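Local coordinates for protein putative oxidoreductase (Jannaschia sp., PDB 3C24) that is a putative oxidoreductase that probably binds a nicotinamide dinucleotide cofactor in an N-terminal Rossmann-type domain, at residues V14-A19 against V70-L75. Numbering follows the deposited sequence.
Sequences VAILGA and VVVLAL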
loop_
_atom_site.group_PDB
_atom_site.type_symbol
_atom_site.label_atom_id
_atom_site.label_comp_id
_atom_site.label_asym_id
_atom_site.label_seq_id
_atom_site.Cartn_x
_atom_site.Cartn_y
_atom_site.Cartn_z
ATOM N N VAL A 14 -2.743 -36.189 -6.693
ATOM C CA VAL A 14 -3.106 -34.866 -7.167
ATOM C C VAL A 14 -2.523 -34.661 -8.535
ATOM O O VAL A 14 -1.287 -34.664 -8.689
ATOM C CB VAL A 14 -2.560 -33.791 -6.223
ATOM C CG1 VAL A 14 -2.940 -32.355 -6.665
ATOM C CG2 VAL A 14 -3.033 -33.998 -4.745
ATOM N N ALA A 15 -3.417 -34.518 -9.519
ATOM C CA ALA A 15 -3.042 -34.220 -10.895
ATOM C C ALA A 15 -3.124 -32.722 -11.080
ATOM O O ALA A 15 -4.081 -32.049 -10.648
ATOM C CB ALA A 15 -3.960 -34.943 -11.877
ATOM N N ILE A 16 -2.078 -32.164 -11.658
ATOM C CA ILE A 16 -2.052 -30.740 -11.955
ATOM C C ILE A 16 -1.967 -30.551 -13.463
ATOM O O ILE A 16 -1.012 -30.961 -14.097
ATOM C CB ILE A 16 -0.867 -30.052 -11.283
ATOM C CG1 ILE A 16 -0.908 -30.256 -9.762
ATOM C CG2 ILE A 16 -0.842 -28.557 -11.596
ATOM C CD1 ILE A 16 0.322 -29.866 -9.050
ATOM N N LEU A 17 -2.992 -29.902 -13.997
ATOM C CA LEU A 17 -3.076 -29.562 -15.417
ATOM C C LEU A 17 -2.292 -28.260 -15.659
ATOM O O LEU A 17 -2.459 -27.246 -14.926
ATOM C CB LEU A 17 -4.550 -29.435 -15.860
ATOM C CG LEU A 17 -5.361 -30.714 -16.136
ATOM C CD1 LEU A 17 -5.138 -31.771 -15.122
ATOM C CD2 LEU A 17 -6.864 -30.323 -16.300
ATOM N N GLY A 18 -1.458 -28.269 -16.698
ATOM C CA GLY A 18 -0.622 -27.112 -17.009
ATOM C C GLY A 18 0.506 -27.047 -15.974
ATOM O O GLY A 18 0.988 -25.994 -15.586
ATOM N N ALA A 19 0.938 -28.216 -15.555
ATOM C CA ALA A 19 1.937 -28.325 -14.464
ATOM C C ALA A 19 3.257 -27.664 -14.720
ATOM O O ALA A 19 3.929 -27.287 -13.778
ATOM C CB ALA A 19 2.167 -29.773 -14.095
ATOM N N VAL A 70 -7.729 -35.630 -6.924
ATOM C CA VAL A 70 -7.835 -34.184 -7.073
ATOM C C VAL A 70 -7.234 -33.823 -8.414
ATOM O O VAL A 70 -6.197 -34.352 -8.800
ATOM C CB VAL A 70 -7.058 -33.448 -5.944
ATOM C CG1 VAL A 70 -7.223 -31.922 -6.043
ATOM C CG2 VAL A 70 -7.505 -33.930 -4.576
ATOM N N VAL A 71 -7.919 -32.942 -9.130
ATOM C CA VAL A 71 -7.450 -32.392 -10.417
ATOM C C VAL A 71 -7.465 -30.872 -10.306
ATOM O O VAL A 71 -8.504 -30.224 -10.203
ATOM C CB VAL A 71 -8.310 -32.844 -11.592
ATOM C CG1 VAL A 71 -7.791 -32.251 -12.896
ATOM C CG2 VAL A 71 -8.335 -34.359 -11.646
ATOM N N VAL A 72 -6.264 -30.310 -10.374
ATOM C CA VAL A 72 -6.016 -28.895 -10.223
ATOM C C VAL A 72 -5.880 -28.243 -11.572
ATOM O O VAL A 72 -5.030 -28.620 -12.398
ATOM C CB VAL A 72 -4.729 -28.603 -9.390
ATOM C CG1 VAL A 72 -4.545 -27.070 -9.314
ATOM C CG2 VAL A 72 -4.790 -29.225 -8.012
ATOM N N LEU A 73 -6.703 -27.237 -11.803
ATOM C CA LEU A 73 -6.702 -26.522 -13.070
ATOM C C LEU A 73 -5.796 -25.294 -13.039
ATOM O O LEU A 73 -6.259 -24.179 -12.835
ATOM C CB LEU A 73 -8.143 -26.105 -13.465
ATOM C CG LEU A 73 -9.198 -27.232 -13.402
ATOM C CD1 LEU A 73 -10.502 -26.728 -13.992
ATOM C CD2 LEU A 73 -8.776 -28.460 -14.157
ATOM N N ALA A 74 -4.492 -25.530 -13.191
ATOM C CA ALA A 74 -3.482 -24.431 -13.125
ATOM C C ALA A 74 -3.343 -23.759 -14.488
ATOM O O ALA A 74 -2.278 -23.780 -15.109
ATOM C CB ALA A 74 -2.131 -24.964 -12.643
ATOM N N LEU A 75 -4.460 -23.231 -14.962
ATOM C CA LEU A 75 -4.557 -22.623 -16.274
ATOM C C LEU A 75 -5.193 -21.250 -16.205
ATOM O O LEU A 75 -5.893 -20.952 -15.243
ATOM C CB LEU A 75 -5.408 -23.498 -17.164
ATOM C CG LEU A 75 -4.816 -24.902 -17.346
ATOM C CD1 LEU A 75 -5.874 -25.823 -17.870
ATOM C CD2 LEU A 75 -3.592 -24.845 -18.235
HETATM O O HOH W 1 0.229 -23.573 -16.028
#
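Residues 14-17 and 70-73 run side by side as parallel strands, their axes 4.7 Å apart. Ala-15 bonds to the partner strand through both of its backbone polar atoms: its N donates to Val-70 O, and its O accepts Val-72 N at 2.8 Å. Leu-17 N continues the ladder to Val-72 O in a nearly straight bond. Past the strand ends the pairing weakens, and Ala-74 N reaches Leu-17 O only in a weak, bent bond (128° at the hydrogen). There the chain makes an inverse gamma turn centred on Ala-74. Just beyond the strands a water donates to both Gly-18 O and Ala-74 O and so ties the two loops together.

On the face of Val-14, Ile-16 and Val-72, Val-14 CG1 meets Val-72 CG2 at 3.9 Å. Ile-16 CG2 reaches past the end of the strand to Ala-74 CB. Helix 22-33 covers Ile-16 and Ala-74. The other face centres on Leu-17. With CG set beside its backbone N (chi1 -79°), its two methyls fork over the neighbouring strand. CD1 presses on Val-71 CG1 at 3.5 Å, and CD2 lies against Leu-73 CD2 at 3.4 Å, both tight. Trp-64, from a loop, and Val-83 of helix 77-87 also touch Leu-17. Cut back to an alanine, Leu-17 would probably leave a gap over Val-71 and Leu-73 and cost Trp-64 and Val-83 much of their packing.

Gly-18 has a positive phi (74°), and a CB there would clash with Leu-75 CD2 and Ala-74 O. Strand 13-17 lies between strands 37-41 and 70-73, the 2-1-3 order of a Rossmann fold, consistent with the NADP-binding family; as in relatives, the glycine turn probably faces the dinucleotide.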